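Long-range contacts in DNA-3-methyladenine glycosidase (Bacillus halodurans, PDB 2H56), which is a largely helical protein of the HhH-GPD superfamily of base excision DNA repair proteins: residues L45-L55 against F154-L162; E22-L33 against A197-Y208. One frame throughout, in Å; residues are numbered along the deposited sequence.

How the interactions relate
Going from the N terminus, 22-33 comes first and closes the longer loop when it meets 197-208 in interaction 2. Segment 45-55 follows and meets 154-162 in interaction 1. Both partners of interaction 1 lie between those of interaction 2, so the smaller loop sits within the larger one and the two do not cross. Helix 31-40 leads directly into strand 43-46, which joins the early halves of the contacts. The late halves also touch: Leu162 O lies 2.8 Å from Thr203 N, a probable hydrogen bond. Interaction 2 ties helices 21-27 and 31-40 to 197-208; interaction 1 ties strand 43-46 and helix 51-61 to the end of helix 148-157.

Interaction 1. Residues L45-L55 against F154-L162; sequences LPTKPNPFQSL and FMMFSLGRL
With chi1 at -179°, Phe154 swings its ring off the last turn of helix 148-157 toward Pro51, Ser54 and Leu55. Leu55 keeps CG beside its own N (chi1 -86°), and its side chain runs at about a right angle to that of Phe154. Leu55 CG lies over one face, 4.0 Å from the centroid of the Phe154 ring, in a CH-pi contact. Ser54 CB meets the ring edge, 3.5 Å from Phe154 CE1. Pro51 O also lies at this edge. Ser158 OG sits over the opposite face, toward the rim.

The chain then leaves the helix at Ser158 and runs beside the loop after strand 43-46. Lys48 N makes a weak hydrogen bond to Phe157 O, at 3.5 Å. Thr47 CG2 packs 3.6 Å from Ser158 O. Pro46 lies alongside the Phe157 side chain, with Pro46 CG 3.8 Å from Phe157 CD1. Leu45 splits its branches: CD1 goes to Phe157, while CD2 touches Leu162 CD2 at 3.5 Å.

Asn50 is the N-cap of helix 51-61. Its OD1 accepts from Gln53 N at 3.0 Å, with the donor above the carbonyl plane.

Helices 133-141 and 148-157, with the glycine-containing turn between them, are consistent with the helix-hairpin-helix motif of this superfamily. The second helix ends here on helix 51-61 and the preceding loop. Around this contact, Phe154 also packs on Leu140 of helix 133-141, and Leu55 on Val114 of helix 105-119. At the other end, Leu45 and Leu162 both touch Phe16 of strand 13-16, which pairs antiparallel with strand 43-46.

Interaction 2. Residues E22-L33 against A197-Y208; sequences EVKTIVAQDSRL and AWAPYETVACLY
Asp30 OD2 is gripped by Trp198 NE1 and by the hydroxyl of Tyr180 in helix 170-180. The bond from Trp198 NE1 to Asp30 OD2 is 3.2 Å long and fairly straight, at 165°. It uses the anti lone pair of the oxygen and lies in the indole plane. Carboxylate and ring are nearly coplanar, 10° apart. The other oxygen, Asp30 OD1, caps helix 31-40 by accepting from Leu33 N at 3.1 Å, from above the carboxylate plane. Leu33 CD2 packs against the indole, 3.6 Å from Trp198 NE1.

A water links the two backbones beside this pair. It donates to Ile26 O and Ala197 O and accepts from Gln29 N.

Helices 22-27 and 202-208 cross almost at a right angle, with axes 9.4 Å apart. Ile26 fills the junction. Its CG2 lies 3.6 Å from Tyr201 CB, and its CD1 reaches Val204 and Ala205. Val23 CG2 meets Val204 CG1 and the ring edge of Tyr208, whose hydroxyl bonds to Gly41 O. Glu22 keeps CG beside its backbone N (chi1 -61°) and lays it over the centre of the Tyr201 ring, 3.7 Å from the centroid, as a CH-pi contact. Pro200 CD lies over the opposite face. Thr25 comes to the edge of the same ring, with CG2 3.8 Å from Tyr201 CD2.

The contact thus joins an apolar helix crossing to a buried carboxylate. Trp198 NE1, the Tyr180 hydroxyl and Leu33 N at the start of helix 31-40 all meet Asp30, so its charged form is probably stabilised and its carboxylate held in a fixed orientation.

Interaction 1. Residues L45-L55 against F154-L162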
loop_
_atom_site.group_PDB
_atom_site.type_symbol
_atom_site.label_atom_id
_atom_site.label_comp_id
_atom_site.label_asym_id
_atom_site.label_seq_id
_atom_site.Cartn_x
_atom_site.Cartn_y
_atom_site.Cartn_z
ATOM N N LEU A 45 -5.497 -7.894 4.851
ATOM C CA LEU A 45 -5.409 -6.522 4.411
ATOM C C LEU A 45 -5.620 -5.627 5.595
ATOM O O LEU A 45 -6.746 -5.432 6.023
ATOM C CB LEU A 45 -6.496 -6.242 3.389
ATOM C CG LEU A 45 -6.468 -4.891 2.682
ATOM C CD1 LEU A 45 -5.118 -4.635 2.040
ATOM C CD2 LEU A 45 -7.563 -4.900 1.643
ATOM N N PRO A 46 -4.533 -5.095 6.160
ATOM C CA PRO A 46 -4.721 -4.139 7.256
ATOM C C PRO A 46 -5.346 -2.845 6.761
ATOM O O PRO A 46 -5.000 -2.365 5.689
ATOM C CB PRO A 46 -3.310 -3.907 7.779
ATOM C CG PRO A 46 -2.400 -4.342 6.665
ATOM C CD PRO A 46 -3.115 -5.350 5.856
ATOM N N THR A 47 -6.315 -2.340 7.507
ATOM C CA THR A 47 -6.937 -1.064 7.190
ATOM C C THR A 47 -6.771 -0.120 8.352
ATOM O O THR A 47 -7.316 -0.355 9.455
ATOM C CB THR A 47 -8.435 -1.197 6.907
ATOM O OG1 THR A 47 -8.630 -2.139 5.833
ATOM C CG2 THR A 47 -9.061 0.216 6.570
ATOM N N LYS A 48 -6.033 0.952 8.091
ATOM C CA LYS A 48 -5.886 2.027 9.053
ATOM C C LYS A 48 -7.201 2.797 9.156
ATOM O O LYS A 48 -7.714 3.304 8.172
ATOM C CB LYS A 48 -4.752 2.955 8.629
ATOM C CG LYS A 48 -3.352 2.279 8.578
ATOM C CD LYS A 48 -2.348 2.929 9.579
ATOM C CE LYS A 48 -0.868 2.643 9.246
ATOM N NZ LYS A 48 0.044 3.217 10.284
ATOM N N PRO A 49 -7.742 2.913 10.357
ATOM C CA PRO A 49 -8.964 3.715 10.486
ATOM C C PRO A 49 -8.859 5.121 9.862
ATOM O O PRO A 49 -9.623 5.441 8.952
ATOM C CB PRO A 49 -9.159 3.839 12.010
ATOM C CG PRO A 49 -7.855 3.404 12.616
ATOM C CD PRO A 49 -7.257 2.426 11.657
ATOM N N ASN A 50 -7.886 5.915 10.306
ATOM C CA ASN A 50 -7.846 7.344 10.023
ATOM C C ASN A 50 -6.961 7.800 8.823
ATOM O O ASN A 50 -5.758 7.866 8.917
ATOM C CB ASN A 50 -7.395 8.044 11.292
ATOM C CG ASN A 50 -7.538 9.505 11.212
ATOM O OD1 ASN A 50 -7.003 10.163 10.314
ATOM N ND2 ASN A 50 -8.266 10.043 12.145
ATOM N N PRO A 51 -7.577 8.173 7.710
ATOM C CA PRO A 51 -6.854 8.523 6.497
ATOM C C PRO A 51 -5.790 9.603 6.661
ATOM O O PRO A 51 -4.669 9.453 6.179
ATOM C CB PRO A 51 -7.946 9.065 5.588
ATOM C CG PRO A 51 -9.186 8.481 6.104
ATOM C CD PRO A 51 -9.034 8.287 7.550
ATOM N N PHE A 52 -6.133 10.704 7.303
ATOM C CA PHE A 52 -5.160 11.752 7.461
ATOM C C PHE A 52 -3.958 11.250 8.245
ATOM O O PHE A 52 -2.827 11.527 7.895
ATOM C CB PHE A 52 -5.777 12.940 8.177
ATOM C CG PHE A 52 -4.778 13.897 8.718
ATOM C CD1 PHE A 52 -4.072 14.711 7.868
ATOM C CD2 PHE A 52 -4.538 13.974 10.093
ATOM C CE1 PHE A 52 -3.129 15.593 8.379
ATOM C CE2 PHE A 52 -3.598 14.866 10.610
ATOM C CZ PHE A 52 -2.899 15.669 9.752
ATOM N N GLN A 53 -4.218 10.511 9.314
ATOM C CA GLN A 53 -3.168 9.950 10.150
ATOM C C GLN A 53 -2.248 9.065 9.317
ATOM O O GLN A 53 -1.037 9.147 9.414
ATOM C CB GLN A 53 -3.820 9.170 11.288
ATOM C CG GLN A 53 -2.877 8.617 12.341
ATOM C CD GLN A 53 -2.206 7.324 11.902
ATOM O OE1 GLN A 53 -2.861 6.400 11.404
ATOM N NE2 GLN A 53 -0.891 7.253 12.091
ATOM N N SER A 54 -2.846 8.238 8.478
ATOM C CA SER A 54 -2.097 7.381 7.565
ATOM C C SER A 54 -1.194 8.110 6.628
ATOM O O SER A 54 -0.097 7.646 6.385
ATOM C CB SER A 54 -3.055 6.572 6.722
ATOM O OG SER A 54 -3.709 5.690 7.579
ATOM N N LEU A 55 -1.651 9.219 6.061
ATOM C CA LEU A 55 -0.800 9.946 5.120
ATOM C C LEU A 55 0.429 10.494 5.850
ATOM O O LEU A 55 1.551 10.424 5.352
ATOM C CB LEU A 55 -1.564 11.081 4.442
ATOM C CG LEU A 55 -2.355 10.731 3.192
ATOM C CD1 LEU A 55 -3.201 11.907 2.718
ATOM C CD2 LEU A 55 -1.354 10.307 2.116
ATOM N N PHE A 154 -1.305 3.670 -0.285
ATOM C CA PHE A 154 -2.277 4.334 0.554
ATOM C C PHE A 154 -3.678 3.877 0.240
ATOM O O PHE A 154 -4.468 3.674 1.167
ATOM C CB PHE A 154 -2.207 5.845 0.382
ATOM C CG PHE A 154 -3.176 6.590 1.236
ATOM C CD1 PHE A 154 -2.922 6.770 2.603
ATOM C CD2 PHE A 154 -4.331 7.127 0.687
ATOM C CE1 PHE A 154 -3.836 7.443 3.416
ATOM C CE2 PHE A 154 -5.241 7.814 1.490
ATOM C CZ PHE A 154 -4.994 7.971 2.855
HETATM N N MSE A 155 -4.002 3.716 -1.046
HETATM C CA MSE A 155 -5.337 3.323 -1.421
HETATM C C MSE A 155 -5.600 1.908 -0.901
HETATM O O MSE A 155 -6.766 1.501 -0.694
HETATM C CB MSE A 155 -5.522 3.312 -2.944
HETATM C CG MSE A 155 -5.449 4.640 -3.643
HETATM SE SE MSE A 155 -6.051 4.559 -5.502
HETATM C CE MSE A 155 -7.844 3.767 -5.214
HETATM N N MSE A 156 -4.546 1.110 -0.758
HETATM C CA MSE A 156 -4.799 -0.291 -0.472
HETATM C C MSE A 156 -4.913 -0.430 1.033
HETATM O O MSE A 156 -5.941 -0.823 1.545
HETATM C CB MSE A 156 -3.698 -1.208 -1.010
HETATM C CG MSE A 156 -3.656 -1.394 -2.540
HETATM SE SE MSE A 156 -2.125 -2.530 -2.909
HETATM C CE MSE A 156 -1.973 -2.798 -4.913
ATOM N N PHE A 157 -3.843 -0.043 1.705
ATOM C CA PHE A 157 -3.603 -0.346 3.094
ATOM C C PHE A 157 -4.201 0.690 4.026
ATOM O O PHE A 157 -4.052 0.593 5.243
ATOM C CB PHE A 157 -2.091 -0.417 3.325
ATOM C CG PHE A 157 -1.474 -1.597 2.708
ATOM C CD1 PHE A 157 -1.764 -2.855 3.189
ATOM C CD2 PHE A 157 -0.637 -1.475 1.625
ATOM C CE1 PHE A 157 -1.202 -3.996 2.616
ATOM C CE2 PHE A 157 -0.077 -2.597 1.032
ATOM C CZ PHE A 157 -0.360 -3.868 1.534
ATOM N N SER A 158 -4.883 1.681 3.479
ATOM C CA SER A 158 -5.475 2.684 4.323
ATOM C C SER A 158 -6.896 3.003 3.937
ATOM O O SER A 158 -7.706 3.084 4.817
ATOM C CB SER A 158 -4.589 3.919 4.373
ATOM O OG SER A 158 -5.382 5.071 4.333
ATOM N N LEU A 159 -7.212 3.185 2.658
ATOM C CA LEU A 159 -8.621 3.222 2.202
ATOM C C LEU A 159 -9.257 1.848 1.899
ATOM O O LEU A 159 -10.420 1.790 1.480
ATOM C CB LEU A 159 -8.776 4.021 0.919
ATOM C CG LEU A 159 -8.503 5.508 0.944
ATOM C CD1 LEU A 159 -7.024 5.718 1.074
ATOM C CD2 LEU A 159 -9.041 6.109 -0.359
ATOM N N GLY A 160 -8.504 0.754 2.058
ATOM C CA GLY A 160 -9.031 -0.603 1.818
ATOM C C GLY A 160 -9.666 -0.855 0.449
ATOM O O GLY A 160 -10.599 -1.679 0.321
ATOM N N ARG A 161 -9.139 -0.169 -0.573
ATOM C CA ARG A 161 -9.649 -0.276 -1.946
ATOM C C ARG A 161 -9.092 -1.508 -2.628
ATOM O O ARG A 161 -7.911 -1.706 -2.645
ATOM C CB ARG A 161 -9.269 0.963 -2.744
ATOM C CG ARG A 161 -10.070 2.170 -2.378
ATOM C CD ARG A 161 -11.457 2.089 -2.995
ATOM N NE ARG A 161 -11.351 2.109 -4.455
ATOM C CZ ARG A 161 -11.414 3.205 -5.213
ATOM N NH1 ARG A 161 -11.637 4.407 -4.683
ATOM N NH2 ARG A 161 -11.278 3.088 -6.526
ATOM N N LEU A 162 -9.947 -2.334 -3.205
ATOM C CA LEU A 162 -9.498 -3.629 -3.731
ATOM C C LEU A 162 -9.112 -3.614 -5.232
ATOM O O LEU A 162 -8.675 -4.630 -5.774
ATOM C CB LEU A 162 -10.576 -4.684 -3.450
ATOM C CG LEU A 162 -10.916 -4.874 -1.962
ATOM C CD1 LEU A 162 -11.832 -6.025 -1.756
ATOM C CD2 LEU A 162 -9.639 -5.098 -1.137
#

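Interaction 2. Residues E22-L33 against A197-Y208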
loop_
_atom_site.group_PDB
_atom_site.type_symbol
_atom_site.label_atom_id
_atom_site.label_comp_id
_atom_site.label_asym_id
_atom_site.label_seq_id
_atom_site.Cartn_x
_atom_site.Cartn_y
_atom_site.Cartn_z
ATOM N N GLU A 22 -13.949 -12.701 -3.918
ATOM C CA GLU A 22 -12.879 -11.932 -4.555
ATOM C C GLU A 22 -11.787 -12.869 -5.084
ATOM O O GLU A 22 -11.289 -12.705 -6.187
ATOM C CB GLU A 22 -12.297 -10.902 -3.583
ATOM C CG GLU A 22 -13.327 -9.880 -3.091
ATOM C CD GLU A 22 -14.085 -10.289 -1.797
ATOM O OE1 GLU A 22 -14.120 -11.474 -1.448
ATOM O OE2 GLU A 22 -14.652 -9.405 -1.121
ATOM N N VAL A 23 -11.422 -13.866 -4.295
ATOM C CA VAL A 23 -10.345 -14.736 -4.691
ATOM C C VAL A 23 -10.838 -15.564 -5.875
ATOM O O VAL A 23 -10.086 -15.789 -6.830
ATOM C CB VAL A 23 -9.815 -15.587 -3.512
ATOM C CG1 VAL A 23 -9.024 -16.778 -4.029
ATOM C CG2 VAL A 23 -8.937 -14.740 -2.650
ATOM N N LYS A 24 -12.107 -15.968 -5.830
ATOM C CA LYS A 24 -12.675 -16.774 -6.904
ATOM C C LYS A 24 -12.676 -15.987 -8.201
ATOM O O LYS A 24 -12.387 -16.529 -9.258
ATOM C CB LYS A 24 -14.097 -17.263 -6.577
ATOM C CG LYS A 24 -14.188 -18.230 -5.371
ATOM C CD LYS A 24 -14.387 -19.693 -5.725
ATOM C CE LYS A 24 -15.080 -20.477 -4.558
ATOM N NZ LYS A 24 -15.428 -21.920 -4.854
ATOM N N THR A 25 -12.941 -14.693 -8.106
ATOM C CA THR A 25 -12.915 -13.835 -9.274
ATOM C C THR A 25 -11.521 -13.706 -9.853
ATOM O O THR A 25 -11.348 -13.894 -11.063
ATOM C CB THR A 25 -13.470 -12.476 -8.965
ATOM O OG1 THR A 25 -14.871 -12.616 -8.766
ATOM C CG2 THR A 25 -13.224 -11.522 -10.116
ATOM N N ILE A 26 -10.530 -13.440 -9.007
ATOM C CA ILE A 26 -9.169 -13.199 -9.505
ATOM C C ILE A 26 -8.537 -14.443 -10.089
ATOM O O ILE A 26 -7.674 -14.345 -10.935
ATOM C CB ILE A 26 -8.221 -12.601 -8.442
ATOM C CG1 ILE A 26 -7.993 -13.559 -7.279
ATOM C CG2 ILE A 26 -8.753 -11.266 -7.929
ATOM C CD1 ILE A 26 -6.723 -13.225 -6.495
ATOM N N VAL A 27 -8.977 -15.619 -9.667
ATOM C CA VAL A 27 -8.414 -16.842 -10.233
ATOM C C VAL A 27 -9.232 -17.396 -11.364
ATOM O O VAL A 27 -8.775 -18.314 -12.016
ATOM C CB VAL A 27 -8.222 -17.971 -9.187
ATOM C CG1 VAL A 27 -7.408 -17.435 -8.007
ATOM C CG2 VAL A 27 -9.564 -18.537 -8.747
ATOM N N ALA A 28 -10.416 -16.850 -11.638
ATOM C CA ALA A 28 -11.286 -17.441 -12.700
ATOM C C ALA A 28 -10.569 -17.682 -14.034
ATOM O O ALA A 28 -10.751 -18.696 -14.672
ATOM C CB ALA A 28 -12.509 -16.593 -12.923
ATOM N N GLN A 29 -9.746 -16.741 -14.442
ATOM C CA GLN A 29 -9.107 -16.813 -15.731
ATOM C C GLN A 29 -7.605 -16.853 -15.577
ATOM O O GLN A 29 -6.897 -16.378 -16.459
ATOM C CB GLN A 29 -9.511 -15.618 -16.581
ATOM C CG GLN A 29 -11.002 -15.304 -16.555
ATOM C CD GLN A 29 -11.332 -14.181 -17.499
ATOM O OE1 GLN A 29 -11.928 -14.383 -18.545
ATOM N NE2 GLN A 29 -10.897 -13.000 -17.161
ATOM N N ASP A 30 -7.138 -17.490 -14.495
ATOM C CA ASP A 30 -5.709 -17.626 -14.166
ATOM C C ASP A 30 -5.453 -18.879 -13.289
ATOM O O ASP A 30 -5.502 -18.810 -12.070
ATOM C CB ASP A 30 -5.292 -16.377 -13.387
ATOM C CG ASP A 30 -3.787 -16.229 -13.242
ATOM O OD1 ASP A 30 -3.066 -17.254 -13.375
ATOM O OD2 ASP A 30 -3.341 -15.059 -13.008
ATOM N N SER A 31 -5.163 -20.015 -13.897
ATOM C CA SER A 31 -4.943 -21.238 -13.130
ATOM C C SER A 31 -3.632 -21.319 -12.373
ATOM O O SER A 31 -3.507 -22.104 -11.448
ATOM C CB SER A 31 -5.039 -22.448 -14.037
ATOM O OG SER A 31 -6.391 -22.699 -14.284
ATOM N N ARG A 32 -2.639 -20.566 -12.809
ATOM C CA ARG A 32 -1.369 -20.514 -12.111
ATOM C C ARG A 32 -1.602 -19.866 -10.774
ATOM O O ARG A 32 -1.096 -20.334 -9.756
ATOM C CB ARG A 32 -0.331 -19.691 -12.887
ATOM C CG ARG A 32 0.109 -20.328 -14.163
ATOM C CD ARG A 32 1.183 -19.528 -14.903
ATOM N NE ARG A 32 2.483 -19.773 -14.291
ATOM C CZ ARG A 32 3.454 -20.504 -14.818
ATOM N NH1 ARG A 32 3.318 -21.083 -15.999
ATOM N NH2 ARG A 32 4.585 -20.648 -14.148
ATOM N N LEU A 33 -2.359 -18.774 -10.792
ATOM C CA LEU A 33 -2.705 -18.072 -9.556
ATOM C C LEU A 33 -3.547 -18.975 -8.663
ATOM O O LEU A 33 -3.347 -19.019 -7.448
ATOM C CB LEU A 33 -3.408 -16.742 -9.851
ATOM C CG LEU A 33 -3.672 -15.818 -8.658
ATOM C CD1 LEU A 33 -2.359 -15.494 -7.975
ATOM C CD2 LEU A 33 -4.470 -14.543 -9.075
ATOM N N ALA A 197 -6.328 -9.816 -15.827
ATOM C CA ALA A 197 -7.182 -10.958 -15.429
ATOM C C ALA A 197 -7.901 -10.787 -14.092
ATOM O O ALA A 197 -8.808 -11.560 -13.779
ATOM C CB ALA A 197 -6.348 -12.208 -15.331
ATOM N N TRP A 198 -7.484 -9.809 -13.294
ATOM C CA TRP A 198 -7.907 -9.757 -11.906
ATOM C C TRP A 198 -8.920 -8.688 -11.587
ATOM O O TRP A 198 -9.464 -8.707 -10.490
ATOM C CB TRP A 198 -6.724 -9.593 -10.980
ATOM C CG TRP A 198 -5.646 -10.505 -11.278
ATOM C CD1 TRP A 198 -5.747 -11.785 -11.743
ATOM C CD2 TRP A 198 -4.259 -10.224 -11.146
ATOM N NE1 TRP A 198 -4.486 -12.326 -11.896
ATOM C CE2 TRP A 198 -3.559 -11.382 -11.534
ATOM C CE3 TRP A 198 -3.542 -9.113 -10.706
ATOM C CZ2 TRP A 198 -2.182 -11.443 -11.537
ATOM C CZ3 TRP A 198 -2.171 -9.178 -10.689
ATOM C CH2 TRP A 198 -1.506 -10.336 -11.097
ATOM N N ALA A 199 -9.233 -7.809 -12.536
ATOM C CA ALA A 199 -10.262 -6.795 -12.272
ATOM C C ALA A 199 -11.564 -7.449 -11.813
ATOM O O ALA A 199 -11.895 -8.548 -12.232
ATOM C CB ALA A 199 -10.512 -5.928 -13.459
ATOM N N PRO A 200 -12.272 -6.783 -10.896
ATOM C CA PRO A 200 -11.868 -5.529 -10.226
ATOM C C PRO A 200 -11.251 -5.764 -8.816
ATOM O O PRO A 200 -11.487 -4.976 -7.899
ATOM C CB PRO A 200 -13.211 -4.793 -10.124
ATOM C CG PRO A 200 -14.161 -5.900 -9.848
ATOM C CD PRO A 200 -13.606 -7.186 -10.443
ATOM N N TYR A 201 -10.501 -6.840 -8.627
ATOM C CA TYR A 201 -9.965 -7.132 -7.308
ATOM C C TYR A 201 -8.474 -7.256 -7.311
ATOM O O TYR A 201 -7.897 -8.069 -6.589
ATOM C CB TYR A 201 -10.589 -8.398 -6.770
ATOM C CG TYR A 201 -12.057 -8.277 -6.585
ATOM C CD1 TYR A 201 -12.589 -7.253 -5.801
ATOM C CD2 TYR A 201 -12.933 -9.191 -7.155
ATOM C CE1 TYR A 201 -13.963 -7.141 -5.597
ATOM C CE2 TYR A 201 -14.312 -9.090 -6.959
ATOM C CZ TYR A 201 -14.813 -8.050 -6.184
ATOM O OH TYR A 201 -16.152 -7.903 -5.986
ATOM N N GLU A 202 -7.836 -6.399 -8.082
ATOM C CA GLU A 202 -6.396 -6.433 -8.229
ATOM C C GLU A 202 -5.609 -6.394 -6.914
ATOM O O GLU A 202 -4.574 -7.054 -6.783
ATOM C CB GLU A 202 -5.934 -5.276 -9.146
ATOM C CG GLU A 202 -6.399 -5.394 -10.637
ATOM C CD GLU A 202 -7.721 -4.650 -10.938
ATOM O OE1 GLU A 202 -8.411 -4.201 -9.994
ATOM O OE2 GLU A 202 -8.060 -4.494 -12.136
ATOM N N THR A 203 -6.075 -5.610 -5.947
ATOM C CA THR A 203 -5.381 -5.530 -4.681
ATOM C C THR A 203 -5.272 -6.913 -4.055
ATOM O O THR A 203 -4.234 -7.234 -3.464
ATOM C CB THR A 203 -6.087 -4.585 -3.682
ATOM O OG1 THR A 203 -6.247 -3.269 -4.240
ATOM C CG2 THR A 203 -5.280 -4.465 -2.401
ATOM N N VAL A 204 -6.315 -7.742 -4.185
ATOM C CA VAL A 204 -6.274 -9.071 -3.571
ATOM C C VAL A 204 -5.155 -9.948 -4.212
ATOM O O VAL A 204 -4.365 -10.599 -3.505
ATOM C CB VAL A 204 -7.646 -9.789 -3.610
ATOM C CG1 VAL A 204 -7.533 -11.138 -2.949
ATOM C CG2 VAL A 204 -8.764 -8.958 -2.903
ATOM N N ALA A 205 -5.052 -9.931 -5.539
ATOM C CA ALA A 205 -3.919 -10.572 -6.238
ATOM C C ALA A 205 -2.596 -10.078 -5.702
ATOM O O ALA A 205 -1.664 -10.840 -5.487
ATOM C CB ALA A 205 -3.982 -10.291 -7.726
ATOM N N CYS A 206 -2.507 -8.774 -5.498
ATOM C CA CYS A 206 -1.256 -8.175 -5.070
ATOM C C CYS A 206 -0.815 -8.693 -3.715
ATOM O O CYS A 206 0.375 -8.845 -3.464
ATOM C CB CYS A 206 -1.371 -6.650 -5.050
ATOM S SG CYS A 206 -1.440 -5.911 -6.704
ATOM N N LEU A 207 -1.772 -8.946 -2.832
ATOM C CA LEU A 207 -1.453 -9.561 -1.565
ATOM C C LEU A 207 -0.786 -10.933 -1.814
ATOM O O LEU A 207 0.190 -11.282 -1.163
ATOM C CB LEU A 207 -2.710 -9.722 -0.716
ATOM C CG LEU A 207 -3.402 -8.433 -0.287
ATOM C CD1 LEU A 207 -4.700 -8.749 0.455
ATOM C CD2 LEU A 207 -2.460 -7.615 0.554
ATOM N N TYR A 208 -1.283 -11.703 -2.765
ATOM C CA TYR A 208 -0.681 -13.016 -3.042
ATOM C C TYR A 208 0.665 -12.879 -3.724
ATOM O O TYR A 208 1.588 -13.661 -3.477
ATOM C CB TYR A 208 -1.620 -13.886 -3.869
ATOM C CG TYR A 208 -2.744 -14.453 -3.034
ATOM C CD1 TYR A 208 -2.502 -15.502 -2.151
ATOM C CD2 TYR A 208 -4.032 -13.934 -3.106
ATOM C CE1 TYR A 208 -3.485 -16.027 -1.378
ATOM C CE2 TYR A 208 -5.054 -14.467 -2.314
ATOM C CZ TYR A 208 -4.763 -15.510 -1.454
ATOM O OH TYR A 208 -5.734 -16.037 -0.663
HETATM O O HOH W 1 -8.832 -14.182 -13.586
#